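Local coordinates for hypothetical protein (PDB 3I3F) that is of unknown function but belongs to the YjgF-like endoribonuclease L-PSP family and binds pentanoic acid in pockets at the subunit interfaces of its trimer, at residues A99-L104 with P116-V121; R62-N67 with L129-V134; D80-L85 with E107-P112; V29-V34 with R69-Y74. All blocks are in the same frame, centred on the assembly; numbering follows the deposited sequence. Where two conformers were deposited one is given.

Interaction 1 (A99-L104 with P116-V121). With LEA (pentanoic acid), chain D.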
loop_
_atom_site.group_PDB
_atom_site.type_symbol
_atom_site.label_atom_id
_atom_site.label_comp_id
_atom_site.label_asym_id
_atom_site.label_seq_id
_atom_site.Cartn_x
_atom_site.Cartn_y
_atom_site.Cartn_z
ATOM N N ALA A 99 -13.438 12.883 -11.362
ATOM C CA ALA A 99 -13.260 14.307 -11.090
ATOM C C ALA A 99 -14.066 14.739 -9.870
ATOM O O ALA A 99 -13.581 15.523 -9.056
ATOM C CB ALA A 99 -13.644 15.146 -12.309
ATOM N N ARG A 100 -15.288 14.225 -9.741
ATOM C CA ARG A 100 -16.124 14.549 -8.587
ATOM C C ARG A 100 -15.494 14.031 -7.295
ATOM O O ARG A 100 -15.529 14.709 -6.267
ATOM C CB ARG A 100 -17.551 14.000 -8.752
ATOM C CG ARG A 100 -18.517 14.384 -7.621
ATOM C CD ARG A 100 -18.480 15.878 -7.335
ATOM N NE ARG A 100 -19.464 16.306 -6.344
ATOM C CZ ARG A 100 -19.408 17.463 -5.685
ATOM N NH1 ARG A 100 -18.412 18.320 -5.897
ATOM N NH2 ARG A 100 -20.351 17.771 -4.802
ATOM N N PHE A 101 -14.900 12.841 -7.351
ATOM C CA PHE A 101 -14.187 12.317 -6.193
ATOM C C PHE A 101 -13.124 13.299 -5.707
ATOM O O PHE A 101 -13.030 13.570 -4.511
ATOM C CB PHE A 101 -13.534 10.964 -6.480
ATOM C CG PHE A 101 -12.602 10.525 -5.392
ATOM C CD1 PHE A 101 -13.090 9.878 -4.268
ATOM C CD2 PHE A 101 -11.245 10.812 -5.461
ATOM C CE1 PHE A 101 -12.234 9.498 -3.245
ATOM C CE2 PHE A 101 -10.389 10.439 -4.440
ATOM C CZ PHE A 101 -10.882 9.781 -3.334
ATOM N N ASN A 102 -12.323 13.822 -6.631
ATOM C CA ASN A 102 -11.252 14.748 -6.257
ATOM C C ASN A 102 -11.770 16.085 -5.725
ATOM O O ASN A 102 -11.173 16.665 -4.821
ATOM C CB ASN A 102 -10.275 14.955 -7.417
ATOM C CG ASN A 102 -9.397 13.742 -7.652
ATOM O OD1 ASN A 102 -8.890 13.139 -6.704
ATOM N ND2 ASN A 102 -9.215 13.376 -8.915
ATOM N N GLU A 103 -12.890 16.556 -6.267
ATOM C CA GLU A 103 -13.540 17.753 -5.735
ATOM C C GLU A 103 -13.941 17.534 -4.278
ATOM O O GLU A 103 -13.688 18.385 -3.424
ATOM C CB GLU A 103 -14.775 18.117 -6.562
ATOM C CG GLU A 103 -14.452 18.545 -7.987
ATOM C CD GLU A 103 -15.679 18.729 -8.864
ATOM O OE1 GLU A 103 -16.798 18.357 -8.449
ATOM O OE2 GLU A 103 -15.518 19.244 -9.990
ATOM N N LEU A 104 -14.557 16.386 -4.001
ATOM C CA LEU A 104 -14.965 16.030 -2.640
ATOM C C LEU A 104 -13.755 15.805 -1.733
ATOM O O LEU A 104 -13.767 16.190 -0.564
ATOM C CB LEU A 104 -15.845 14.778 -2.655
ATOM C CG LEU A 104 -17.198 14.947 -3.349
ATOM C CD1 LEU A 104 -17.799 13.593 -3.683
ATOM C CD2 LEU A 104 -18.142 15.767 -2.481
ATOM N N PRO A 116 -2.241 15.061 2.742
ATOM C CA PRO A 116 -1.390 13.903 3.002
ATOM C C PRO A 116 -0.837 13.267 1.735
ATOM O O PRO A 116 -1.330 13.523 0.636
ATOM C CB PRO A 116 -2.331 12.933 3.723
ATOM C CG PRO A 116 -3.691 13.310 3.266
ATOM C CD PRO A 116 -3.653 14.793 3.071
ATOM N N CYS A 117 0.190 12.441 1.894
ATOM C CA CYS A 117 0.697 11.653 0.782
ATOM C C CYS A 117 -0.442 10.819 0.213
ATOM O O CYS A 117 -1.254 10.265 0.959
ATOM C CB CYS A 117 1.845 10.753 1.232
ATOM S SG CYS A 117 3.297 11.662 1.805
ATOM N N ARG A 118 -0.511 10.756 -1.111
ATOM C CA ARG A 118 -1.623 10.112 -1.788
ATOM C C ARG A 118 -1.172 9.429 -3.066
ATOM O O ARG A 118 -0.226 9.867 -3.719
ATOM C CB ARG A 118 -2.688 11.157 -2.131
ATOM C CG ARG A 118 -4.055 10.583 -2.423
ATOM C CD ARG A 118 -5.012 11.648 -2.949
ATOM N NE ARG A 118 -5.214 11.551 -4.394
ATOM C CZ ARG A 118 -6.271 12.030 -5.052
ATOM N NH1 ARG A 118 -7.253 12.655 -4.409
ATOM N NH2 ARG A 118 -6.354 11.876 -6.366
ATOM N N CYS A 119 -1.845 8.335 -3.398
ATOM C CA CYS A 119 -1.842 7.811 -4.754
ATOM C C CYS A 119 -3.268 7.395 -5.082
ATOM O O CYS A 119 -4.099 7.229 -4.185
ATOM C CB CYS A 119 -0.865 6.642 -4.909
ATOM S SG CYS A 119 -1.275 5.161 -3.967
ATOM N N CYS A 120 -3.552 7.257 -6.370
ATOM C CA CYS A 120 -4.896 6.939 -6.827
ATOM C C CYS A 120 -4.824 6.184 -8.143
ATOM O O CYS A 120 -4.275 6.687 -9.126
ATOM C CB CYS A 120 -5.714 8.221 -7.001
ATOM S SG CYS A 120 -7.453 7.944 -7.415
ATOM N N VAL A 121 -5.358 4.967 -8.152
ATOM C CA VAL A 121 -5.423 4.160 -9.366
ATOM C C VAL A 121 -6.780 3.483 -9.459
ATOM O O VAL A 121 -7.516 3.411 -8.471
ATOM C CB VAL A 121 -4.322 3.076 -9.396
ATOM C CG1 VAL A 121 -2.939 3.712 -9.311
ATOM C CG2 VAL A 121 -4.525 2.068 -8.270
HETATM C C2 LEA D . -3.039 10.977 -7.215
HETATM O O2 LEA D . -4.075 11.225 -7.871
HETATM C C3 LEA D . -1.679 11.141 -7.858
HETATM C C4 LEA D . -1.774 11.362 -9.368
HETATM C C5 LEA D . -0.471 11.913 -9.943
HETATM C C6 LEA D . 0.743 11.177 -9.416
HETATM O O1 LEA D . -3.085 10.598 -6.024
#
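Between Asn102 on helix 95-108 and Arg118 on strand 117-123 the backbones stay well apart, 11.6 Å from CA to CA, so long side chains must close the gap. Arg118 does most of this, its CG anti to the backbone N (chi1 -161°) and its chain bent only at chi3, which swings the guanidinium to the helix. End-on, Arg118 NH1 and NH2 both donate to Asn102 OD1, each at 2.9 Å, and the oxygen lies in the guanidinium plane. Phe101 adds an oblique contact, its CE2 3.8 Å from Arg118 NH1. A second edge holds the pentanoic acid: Arg118 NE reaches O1 of the ligand at 2.8 Å in a nearly straight bond (168°), while Arg118 NH2 reaches its O2 at 2.8 Å. NH2 therefore serves both partners, and Asn102, as a second-shell residue, probably helps fix the rotation of the ligand-binding arginine. Cys120 N approaches ligand O1 at 3.4 Å, and Cys119 also lines this pocket. A carboxylate held by an interfacial arginine is consistent with sites in YjgF-like relatives. Tyr105 adds a cation-pi contact to Arg118. Asn28 of the second subunit packs on Asn102 and Arg118, and Phe101 packs on helix 56-74 and strand 82-90.

Interaction 2 (R62-N67 with L129-V134)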
loop_
_atom_site.group_PDB
_atom_site.type_symbol
_atom_site.label_atom_id
_atom_site.label_comp_id
_atom_site.label_asym_id
_atom_site.label_seq_id
_atom_site.Cartn_x
_atom_site.Cartn_y
_atom_site.Cartn_z
ATOM N N ARG A 62 -18.327 10.554 0.567
ATOM C CA ARG A 62 -18.570 11.264 1.822
ATOM C C ARG A 62 -18.622 10.295 3.005
ATOM O O ARG A 62 -18.055 10.564 4.062
ATOM C CB ARG A 62 -19.866 12.077 1.745
ATOM C CG ARG A 62 -19.795 13.265 0.797
ATOM C CD ARG A 62 -21.106 14.037 0.765
ATOM N NE ARG A 62 -21.060 15.171 -0.156
ATOM C CZ ARG A 62 -20.540 16.359 0.144
ATOM N NH1 ARG A 62 -20.014 16.570 1.343
ATOM N NH2 ARG A 62 -20.543 17.336 -0.754
ATOM N N GLN A 63 -19.300 9.165 2.819
ATOM C CA GLN A 63 -19.407 8.156 3.873
ATOM C C GLN A 63 -18.047 7.526 4.193
ATOM O O GLN A 63 -17.739 7.278 5.358
ATOM C CB GLN A 63 -20.420 7.073 3.486
ATOM C CG GLN A 63 -20.684 6.040 4.579
ATOM C CD GLN A 63 -21.358 6.642 5.795
ATOM O OE1 GLN A 63 -22.454 7.192 5.696
ATOM N NE2 GLN A 63 -20.707 6.542 6.949
ATOM N N THR A 64 -17.243 7.278 3.161
ATOM C CA THR A 64 -15.909 6.705 3.345
ATOM C C THR A 64 -15.036 7.586 4.235
ATOM O O THR A 64 -14.408 7.095 5.172
ATOM C CB THR A 64 -15.202 6.475 1.993
ATOM O OG1 THR A 64 -15.928 5.502 1.236
ATOM C CG2 THR A 64 -13.774 5.980 2.200
ATOM N N PHE A 65 -15.004 8.885 3.953
ATOM C CA PHE A 65 -14.167 9.785 4.739
ATOM C C PHE A 65 -14.752 10.099 6.114
ATOM O O PHE A 65 -14.005 10.379 7.047
ATOM C CB PHE A 65 -13.822 11.047 3.946
ATOM C CG PHE A 65 -12.773 10.806 2.900
ATOM C CD1 PHE A 65 -11.454 10.575 3.273
ATOM C CD2 PHE A 65 -13.102 10.760 1.554
ATOM C CE1 PHE A 65 -10.479 10.328 2.323
ATOM C CE2 PHE A 65 -12.127 10.515 0.595
ATOM C CZ PHE A 65 -10.816 10.293 0.983
ATOM N N ASP A 66 -16.075 10.019 6.249
ATOM C CA ASP A 66 -16.706 10.096 7.568
ATOM C C ASP A 66 -16.276 8.904 8.429
ATOM O O ASP A 66 -15.939 9.073 9.599
ATOM C CB ASP A 66 -18.233 10.143 7.450
ATOM C CG ASP A 66 -18.909 10.524 8.758
ATOM O OD1 ASP A 66 -18.528 11.556 9.350
ATOM O OD2 ASP A 66 -19.831 9.796 9.184
ATOM N N ASN A 67 -16.287 7.707 7.840
ATOM C CA ASN A 67 -15.795 6.503 8.519
ATOM C C ASN A 67 -14.342 6.654 8.964
ATOM O O ASN A 67 -13.998 6.343 10.104
ATOM C CB ASN A 67 -15.918 5.271 7.612
ATOM C CG ASN A 67 -17.360 4.846 7.375
ATOM O OD1 ASN A 67 -18.283 5.301 8.052
ATOM N ND2 ASN A 67 -17.555 3.957 6.409
ATOM N N LEU A 129 -19.052 -1.361 -4.913
ATOM C CA LEU A 129 -18.127 -0.336 -4.432
ATOM C C LEU A 129 -17.591 0.505 -5.586
ATOM O O LEU A 129 -17.077 -0.034 -6.568
ATOM C CB LEU A 129 -16.954 -0.977 -3.685
ATOM C CG LEU A 129 -17.292 -1.839 -2.467
ATOM C CD1 LEU A 129 -16.017 -2.401 -1.853
ATOM C CD2 LEU A 129 -18.076 -1.043 -1.437
ATOM N N LEU A 130 -17.718 1.826 -5.458
ATOM C CA LEU A 130 -17.219 2.766 -6.464
ATOM C C LEU A 130 -15.882 3.382 -6.058
ATOM O O LEU A 130 -15.133 3.864 -6.908
ATOM C CB LEU A 130 -18.244 3.878 -6.698
ATOM C CG LEU A 130 -19.629 3.405 -7.151
ATOM C CD1 LEU A 130 -20.600 4.574 -7.200
ATOM C CD2 LEU A 130 -19.553 2.711 -8.504
ATOM N N VAL A 131 -15.601 3.374 -4.756
ATOM C CA VAL A 131 -14.369 3.924 -4.210
ATOM C C VAL A 131 -13.986 3.155 -2.951
ATOM O O VAL A 131 -14.850 2.670 -2.214
ATOM C CB VAL A 131 -14.523 5.434 -3.878
ATOM C CG1 VAL A 131 -15.696 5.664 -2.929
ATOM C CG2 VAL A 131 -13.233 5.996 -3.287
ATOM N N GLU A 132 -12.686 3.030 -2.723
ATOM C CA GLU A 132 -12.173 2.439 -1.496
ATOM C C GLU A 132 -10.880 3.144 -1.125
ATOM O O GLU A 132 -10.022 3.363 -1.981
ATOM C CB GLU A 132 -11.930 0.941 -1.675
ATOM C CG GLU A 132 -11.497 0.241 -0.391
ATOM C CD GLU A 132 -11.489 -1.269 -0.493
ATOM O OE1 GLU A 132 -11.961 -1.817 -1.515
ATOM O OE2 GLU A 132 -11.011 -1.912 0.468
ATOM N N VAL A 133 -10.756 3.516 0.143
ATOM C CA VAL A 133 -9.560 4.185 0.639
ATOM C C VAL A 133 -8.837 3.230 1.579
ATOM O O VAL A 133 -9.421 2.736 2.548
ATOM C CB VAL A 133 -9.904 5.507 1.344
ATOM C CG1 VAL A 133 -8.653 6.149 1.926
ATOM C CG2 VAL A 133 -10.586 6.455 0.366
ATOM N N VAL A 134 -7.569 2.963 1.275
ATOM C CA VAL A 134 -6.797 1.944 1.974
ATOM C C VAL A 134 -5.448 2.496 2.417
ATOM O O VAL A 134 -5.045 3.585 2.006
ATOM C CB VAL A 134 -6.580 0.694 1.085
ATOM C CG1 VAL A 134 -7.915 0.170 0.557
ATOM C CG2 VAL A 134 -5.636 0.999 -0.069
#
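The ring of Phe65 receives the CG2 methyl of Val133 obliquely at its far corner, with CZ 3.9 Å away and the two side chains crossing at about a right angle. This is helix-on-sheet packing in the alpha+beta fold of the YjgF-like family, helices packed on a mixed sheet: helix 56-74 lies along strand 131-139, the two segment axes 9.0 Å apart and running in nearly the same direction (21°). Thr64 sits nearest the strand and presents its methyl rather than its hydroxyl to Val133, CG2 to CG2 at 3.7 Å. That follows from its first torsion (chi1 -64°), which sets CG2 anti to the backbone N and brings OG1 round to bond with Gln60 O one turn earlier in the helix. The polar end is thus satisfied within the helix although the residue is buried. Val133 CG2 is shared, touching both Thr64 CG2 and Phe65 CZ. Two residues earlier, Val131 also turns its side chain to the helix, whereas Glu132 between them points away from it; Glu132 belongs to a pentanoic acid pocket, and Cys119 of the third subunit packs on it. Val131 approaches more loosely, its CG1 lying 4.2 Å from Thr64 OG1.

Interaction 3 (D80-L85 with E107-P112)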
loop_
_atom_site.group_PDB
_atom_site.type_symbol
_atom_site.label_atom_id
_atom_site.label_comp_id
_atom_site.label_asym_id
_atom_site.label_seq_id
_atom_site.Cartn_x
_atom_site.Cartn_y
_atom_site.Cartn_z
ATOM N N ASP A 80 -6.390 15.488 10.158
ATOM C CA ASP A 80 -5.204 16.347 10.048
ATOM C C ASP A 80 -3.903 15.674 10.505
ATOM O O ASP A 80 -2.828 16.259 10.374
ATOM C CB ASP A 80 -5.414 17.680 10.792
ATOM C CG ASP A 80 -5.801 17.500 12.249
ATOM O OD1 ASP A 80 -6.460 16.493 12.586
ATOM O OD2 ASP A 80 -5.459 18.386 13.062
ATOM N N TYR A 81 -3.998 14.450 11.029
ATOM C CA TYR A 81 -2.820 13.679 11.431
ATOM C C TYR A 81 -2.481 12.547 10.455
ATOM O O TYR A 81 -1.515 11.816 10.670
ATOM C CB TYR A 81 -3.010 13.120 12.842
ATOM C CG TYR A 81 -3.000 14.190 13.902
ATOM C CD1 TYR A 81 -1.833 14.497 14.597
ATOM C CD2 TYR A 81 -4.149 14.912 14.197
ATOM C CE1 TYR A 81 -1.818 15.490 15.571
ATOM C CE2 TYR A 81 -4.147 15.906 15.166
ATOM C CZ TYR A 81 -2.978 16.192 15.846
ATOM O OH TYR A 81 -2.981 17.177 16.809
ATOM N N ILE A 82 -3.260 12.414 9.383
ATOM C CA ILE A 82 -2.976 11.420 8.352
ATOM C C ILE A 82 -1.683 11.788 7.628
ATOM O O ILE A 82 -1.509 12.929 7.199
ATOM C CB ILE A 82 -4.119 11.309 7.321
ATOM C CG1 ILE A 82 -5.380 10.744 7.978
ATOM C CG2 ILE A 82 -3.707 10.416 6.152
ATOM C CD1 ILE A 82 -6.603 10.808 7.091
ATOM N N VAL A 83 -0.786 10.809 7.521
ATOM C CA VAL A 83 0.496 10.954 6.835
ATOM C C VAL A 83 0.370 10.514 5.376
ATOM O O VAL A 83 0.886 11.163 4.463
ATOM C CB VAL A 83 1.570 10.074 7.515
ATOM C CG1 VAL A 83 2.877 10.097 6.733
ATOM C CG2 VAL A 83 1.786 10.517 8.959
ATOM N N SER A 84 -0.317 9.393 5.170
ATOM C CA SER A 84 -0.427 8.780 3.855
ATOM C C SER A 84 -1.727 7.991 3.722
ATOM O O SER A 84 -2.250 7.475 4.711
ATOM C CB SER A 84 0.771 7.854 3.625
ATOM O OG SER A 84 0.761 7.292 2.324
ATOM N N LEU A 85 -2.248 7.926 2.500
ATOM C CA LEU A 85 -3.384 7.062 2.176
ATOM C C LEU A 85 -3.336 6.686 0.698
ATOM O O LEU A 85 -2.633 7.323 -0.087
ATOM C CB LEU A 85 -4.717 7.733 2.537
ATOM C CG LEU A 85 -5.110 9.047 1.854
ATOM C CD1 LEU A 85 -5.604 8.810 0.437
ATOM C CD2 LEU A 85 -6.182 9.754 2.670
ATOM N N GLU A 107 -12.516 18.910 -0.303
ATOM C CA GLU A 107 -13.374 19.412 0.776
ATOM C C GLU A 107 -13.048 18.749 2.115
ATOM O O GLU A 107 -13.328 19.312 3.171
ATOM C CB GLU A 107 -14.854 19.201 0.444
ATOM C CG GLU A 107 -15.345 20.020 -0.735
ATOM C CD GLU A 107 -16.809 19.772 -1.068
ATOM O OE1 GLU A 107 -17.454 18.938 -0.396
ATOM O OE2 GLU A 107 -17.318 20.421 -2.006
ATOM N N VAL A 108 -12.472 17.550 2.072
ATOM C CA VAL A 108 -12.048 16.853 3.286
ATOM C C VAL A 108 -10.681 17.363 3.729
ATOM O O VAL A 108 -10.470 17.656 4.907
ATOM C CB VAL A 108 -11.989 15.329 3.065
ATOM C CG1 VAL A 108 -11.450 14.626 4.306
ATOM C CG2 VAL A 108 -13.369 14.797 2.701
ATOM N N PHE A 109 -9.762 17.463 2.772
ATOM C CA PHE A 109 -8.424 18.002 3.006
ATOM C C PHE A 109 -8.358 19.368 2.319
ATOM O O PHE A 109 -7.955 19.477 1.159
ATOM C CB PHE A 109 -7.371 17.023 2.479
ATOM C CG PHE A 109 -7.500 15.641 3.064
ATOM C CD1 PHE A 109 -6.977 15.356 4.318
ATOM C CD2 PHE A 109 -8.169 14.637 2.378
ATOM C CE1 PHE A 109 -7.105 14.091 4.872
ATOM C CE2 PHE A 109 -8.301 13.363 2.926
ATOM C CZ PHE A 109 -7.767 13.094 4.176
ATOM N N CYS A 110 -8.753 20.402 3.065
ATOM C CA CYS A 110 -8.999 21.723 2.479
ATOM C C CYS A 110 -7.783 22.653 2.462
ATOM O O CYS A 110 -7.858 23.747 1.906
ATOM C CB CYS A 110 -10.173 22.404 3.189
ATOM S SG CYS A 110 -9.927 22.662 4.953
ATOM N N VAL A 111 -6.670 22.226 3.052
ATOM C CA VAL A 111 -5.449 23.034 3.021
ATOM C C VAL A 111 -4.458 22.407 2.044
ATOM O O VAL A 111 -3.852 21.383 2.358
ATOM C CB VAL A 111 -4.808 23.167 4.416
ATOM C CG1 VAL A 111 -3.596 24.093 4.356
ATOM C CG2 VAL A 111 -5.827 23.685 5.420
ATOM N N PRO A 112 -4.296 23.009 0.847
ATOM C CA PRO A 112 -3.404 22.421 -0.153
ATOM C C PRO A 112 -2.009 22.085 0.375
ATOM O O PRO A 112 -1.479 21.024 0.058
ATOM C CB PRO A 112 -3.325 23.506 -1.231
ATOM C CG PRO A 112 -4.616 24.220 -1.129
ATOM C CD PRO A 112 -4.964 24.221 0.330
#
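The backbone O of Phe109, the residue whose ring meets Ile82 and Leu85, accepts a hydrogen bond from Arg115 NE; this tethers the chain where it leaves helix 95-108. No hydrogen bond spans the two segments themselves, and the contact is wholly apolar. Phe109 is the first residue to abandon helical phi/psi, and its CG stands anti to its own carbonyl carbon (chi1 -56°), a setting that drives the ring inward to strand 82-90. Ile82 CD1 comes to the ring edge, in its plane, 3.9 Å from Phe109 CZ and 4.0 Å from CE1. The corner is met again, obliquely, by Leu85 CD2, 4.0 Å from Phe109 CZ, so that CZ points between the two aliphatic chains. The pairing belongs to a beta-alpha-beta unit, strand 82-90, helix 95-108 and strand 117-123, in which Phe109 begins the return from the helix to the sheet. A classic beta bulge, with Val83 and Ser84 both facing Val137, falls between Ile82 and Leu85, and both of those flanking side chains still point to Phe109. One ring face is covered by its neighbour Val108, whose CG1 stands 3.6 Å above the plane and is offset toward the rim, while Tyr105 meets the ring with its plane turned by about 40°.

Interaction 4 (V29-V34 with R69-Y74). With LEA (pentanoic acid), chain F.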
loop_
_atom_site.group_PDB
_atom_site.type_symbol
_atom_site.label_atom_id
_atom_site.label_comp_id
_atom_site.label_asym_id
_atom_site.label_seq_id
_atom_site.Cartn_x
_atom_site.Cartn_y
_atom_site.Cartn_z
ATOM N N VAL A 29 -11.637 -8.015 8.429
ATOM C CA VAL A 29 -10.864 -6.785 8.318
ATOM C C VAL A 29 -10.693 -6.073 9.655
ATOM O O VAL A 29 -11.668 -5.626 10.261
ATOM C CB VAL A 29 -11.550 -5.815 7.329
ATOM C CG1 VAL A 29 -10.691 -4.574 7.093
ATOM C CG2 VAL A 29 -11.854 -6.520 6.016
ATOM N N GLY A 30 -9.447 -5.965 10.112
ATOM C CA GLY A 30 -9.132 -5.106 11.245
ATOM C C GLY A 30 -9.485 -3.683 10.865
ATOM O O GLY A 30 -9.063 -3.190 9.819
ATOM N N GLN A 31 -10.288 -3.030 11.696
ATOM C CA GLN A 31 -10.765 -1.687 11.392
ATOM C C GLN A 31 -9.693 -0.644 11.708
ATOM O O GLN A 31 -9.432 0.259 10.911
ATOM C CB GLN A 31 -12.033 -1.401 12.197
ATOM C CG GLN A 31 -12.848 -0.223 11.701
ATOM C CD GLN A 31 -13.856 0.227 12.730
ATOM O OE1 GLN A 31 -13.479 0.723 13.789
ATOM N NE2 GLN A 31 -15.142 0.044 12.436
ATOM N N ILE A 32 -9.082 -0.787 12.883
ATOM C CA ILE A 32 -8.111 0.164 13.407
ATOM C C ILE A 32 -7.010 -0.610 14.121
ATOM O O ILE A 32 -7.304 -1.513 14.903
ATOM C CB ILE A 32 -8.751 1.115 14.449
ATOM C CG1 ILE A 32 -10.022 1.773 13.905
ATOM C CG2 ILE A 32 -7.749 2.177 14.897
ATOM C CD1 ILE A 32 -10.759 2.598 14.936
ATOM N N ALA A 33 -5.754 -0.264 13.854
ATOM C CA ALA A 33 -4.627 -0.794 14.618
ATOM C C ALA A 33 -3.753 0.363 15.088
ATOM O O ALA A 33 -3.504 1.301 14.331
ATOM C CB ALA A 33 -3.820 -1.762 13.782
ATOM N N VAL A 34 -3.304 0.301 16.340
ATOM C CA VAL A 34 -2.407 1.309 16.897
ATOM C C VAL A 34 -1.107 0.647 17.339
ATOM O O VAL A 34 -1.127 -0.373 18.027
ATOM C CB VAL A 34 -3.042 2.039 18.099
ATOM C CG1 VAL A 34 -2.081 3.080 18.664
ATOM C CG2 VAL A 34 -4.363 2.683 17.699
ATOM N N ARG A 69 -12.638 9.492 9.418
ATOM C CA ARG A 69 -12.575 10.520 10.461
ATOM C C ARG A 69 -12.946 9.947 11.830
ATOM O O ARG A 69 -12.232 10.158 12.810
ATOM C CB ARG A 69 -13.503 11.691 10.124
ATOM C CG ARG A 69 -13.440 12.850 11.124
ATOM C CD ARG A 69 -14.508 13.905 10.857
ATOM N NE ARG A 69 -15.864 13.363 10.959
ATOM C CZ ARG A 69 -16.510 13.110 12.099
ATOM N NH1 ARG A 69 -15.942 13.342 13.281
ATOM N NH2 ARG A 69 -17.744 12.617 12.058
ATOM N N LYS A 70 -14.063 9.227 11.890
ATOM C CA LYS A 70 -14.535 8.648 13.147
ATOM C C LYS A 70 -13.552 7.625 13.712
ATOM O O LYS A 70 -13.276 7.626 14.910
ATOM C CB LYS A 70 -15.916 8.014 12.969
ATOM C CG LYS A 70 -17.035 9.025 12.787
ATOM C CD LYS A 70 -18.378 8.336 12.652
ATOM C CE LYS A 70 -19.488 9.330 12.364
ATOM N NZ LYS A 70 -20.727 8.655 11.885
ATOM N N CYS A 71 -13.021 6.759 12.853
ATOM C CA CYS A 71 -12.033 5.770 13.289
ATOM C C CYS A 71 -10.787 6.437 13.861
ATOM O O CYS A 71 -10.312 6.056 14.932
ATOM C CB CYS A 71 -11.636 4.845 12.138
ATOM S SG CYS A 71 -12.889 3.631 11.697
ATOM N N LEU A 72 -10.258 7.432 13.152
ATOM C CA LEU A 72 -9.045 8.116 13.591
ATOM C C LEU A 72 -9.250 8.860 14.911
ATOM O O LEU A 72 -8.398 8.793 15.794
ATOM C CB LEU A 72 -8.527 9.073 12.510
ATOM C CG LEU A 72 -7.960 8.388 11.263
ATOM C CD1 LEU A 72 -7.578 9.412 10.209
ATOM C CD2 LEU A 72 -6.761 7.523 11.622
ATOM N N GLU A 73 -10.375 9.551 15.056
ATOM C CA GLU A 73 -10.658 10.277 16.299
ATOM C C GLU A 73 -10.840 9.315 17.476
ATOM O O GLU A 73 -10.381 9.588 18.586
ATOM C CB GLU A 73 -11.863 11.206 16.123
ATOM C CG GLU A 73 -11.530 12.408 15.236
ATOM C CD GLU A 73 -12.702 13.339 14.984
ATOM O OE1 GLU A 73 -13.789 13.123 15.558
ATOM O OE2 GLU A 73 -12.529 14.298 14.200
ATOM N N TYR A 74 -11.478 8.178 17.213
ATOM C CA TYR A 74 -11.633 7.108 18.198
ATOM C C TYR A 74 -10.270 6.579 18.666
ATOM O O TYR A 74 -10.106 6.211 19.833
ATOM C CB TYR A 74 -12.466 5.982 17.575
ATOM C CG TYR A 74 -12.903 4.876 18.510
ATOM C CD1 TYR A 74 -13.929 5.077 19.430
ATOM C CD2 TYR A 74 -12.318 3.615 18.446
ATOM C CE1 TYR A 74 -14.348 4.054 20.272
ATOM C CE2 TYR A 74 -12.725 2.589 19.285
ATOM C CZ TYR A 74 -13.740 2.815 20.196
ATOM O OH TYR A 74 -14.144 1.795 21.027
HETATM C C2 LEA F . -11.422 -6.652 2.502
HETATM O O2 LEA F . -10.222 -6.514 2.828
HETATM C C3 LEA F . -12.417 -5.541 2.753
HETATM C C4 LEA F . -11.742 -4.267 3.261
HETATM C C5 LEA F . -12.722 -3.127 3.533
HETATM C C6 LEA F . -14.096 -3.338 2.931
HETATM O O1 LEA F . -11.851 -7.696 1.969
#
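A thiol laid against a buried carboxamide is the odd feature here: Cys71 SG stands 3.6 Å from Gln31 OE1 and 3.7 Å from Gln31 CD. No hydrogen bond is assigned between them, so the approach is treated as packing; the amide is bonded to other groups. OE1 accepts from Cys20 N and NE2 donates to Val24 O, two bonds that hold the amide on both of its ends. Gln31 reaches them with CG anti to the backbone N (chi1 -163°) and an extended chain, which passes alongside the sulfur.

Ile32, the next residue and the first of its strand, carries the rest of the contact. Its CD1 settles on the helix surface, 3.5 Å from Cys71 O and 3.7 Å from Cys71 CB, and one turn on it meets the Tyr74 ring obliquely, 4.0 Å from CD2. Leu18, Val39 and Leu41 of the adjoining strands also touch Ile32, so this methyl-bearing chain is wedged between sheet and helix.

Before Gln31 the segment leads to Val29, whose CG2 lies 3.5 Å from C3 of a pentanoic acid. That ligand is also hydrogen-bonded by Gln126 NE2 and by Arg118 NH2 of the third subunit, and Arg118 of that subunit packs on Val29 as well. The contact thus packs the end of helix 56-74 against the strand that follows Val29, a residue lining an inter-subunit pocket of the kind known from trimeric YjgF-like proteins.

How the interactions relate
Phe101 of interaction 1 joins interactions 2 and 3 in an apolar layer between the two helices and the sheet. Phe101 CE1 packs on Val131 CG2 of interaction 2 at 3.6 Å, and Phe65 CE1 of interaction 2 on Phe109 CE2 of interaction 3 at 3.8 Å. Cys117 N lies 3.0 Å from Val83 O, a probable hydrogen bond between interactions 1 and 3. Interaction 4 shares helix 56-74 with interaction 2 and touches interaction 3 through Leu72 CD1 and Ile82 CG1, 3.4 Å apart. Interactions 1 and 4, centres about 20 Å apart, lie at two different pentanoic acid pockets; the one at Val29, which also includes Glu132 of interaction 2, is completed by Arg118 of the third subunit.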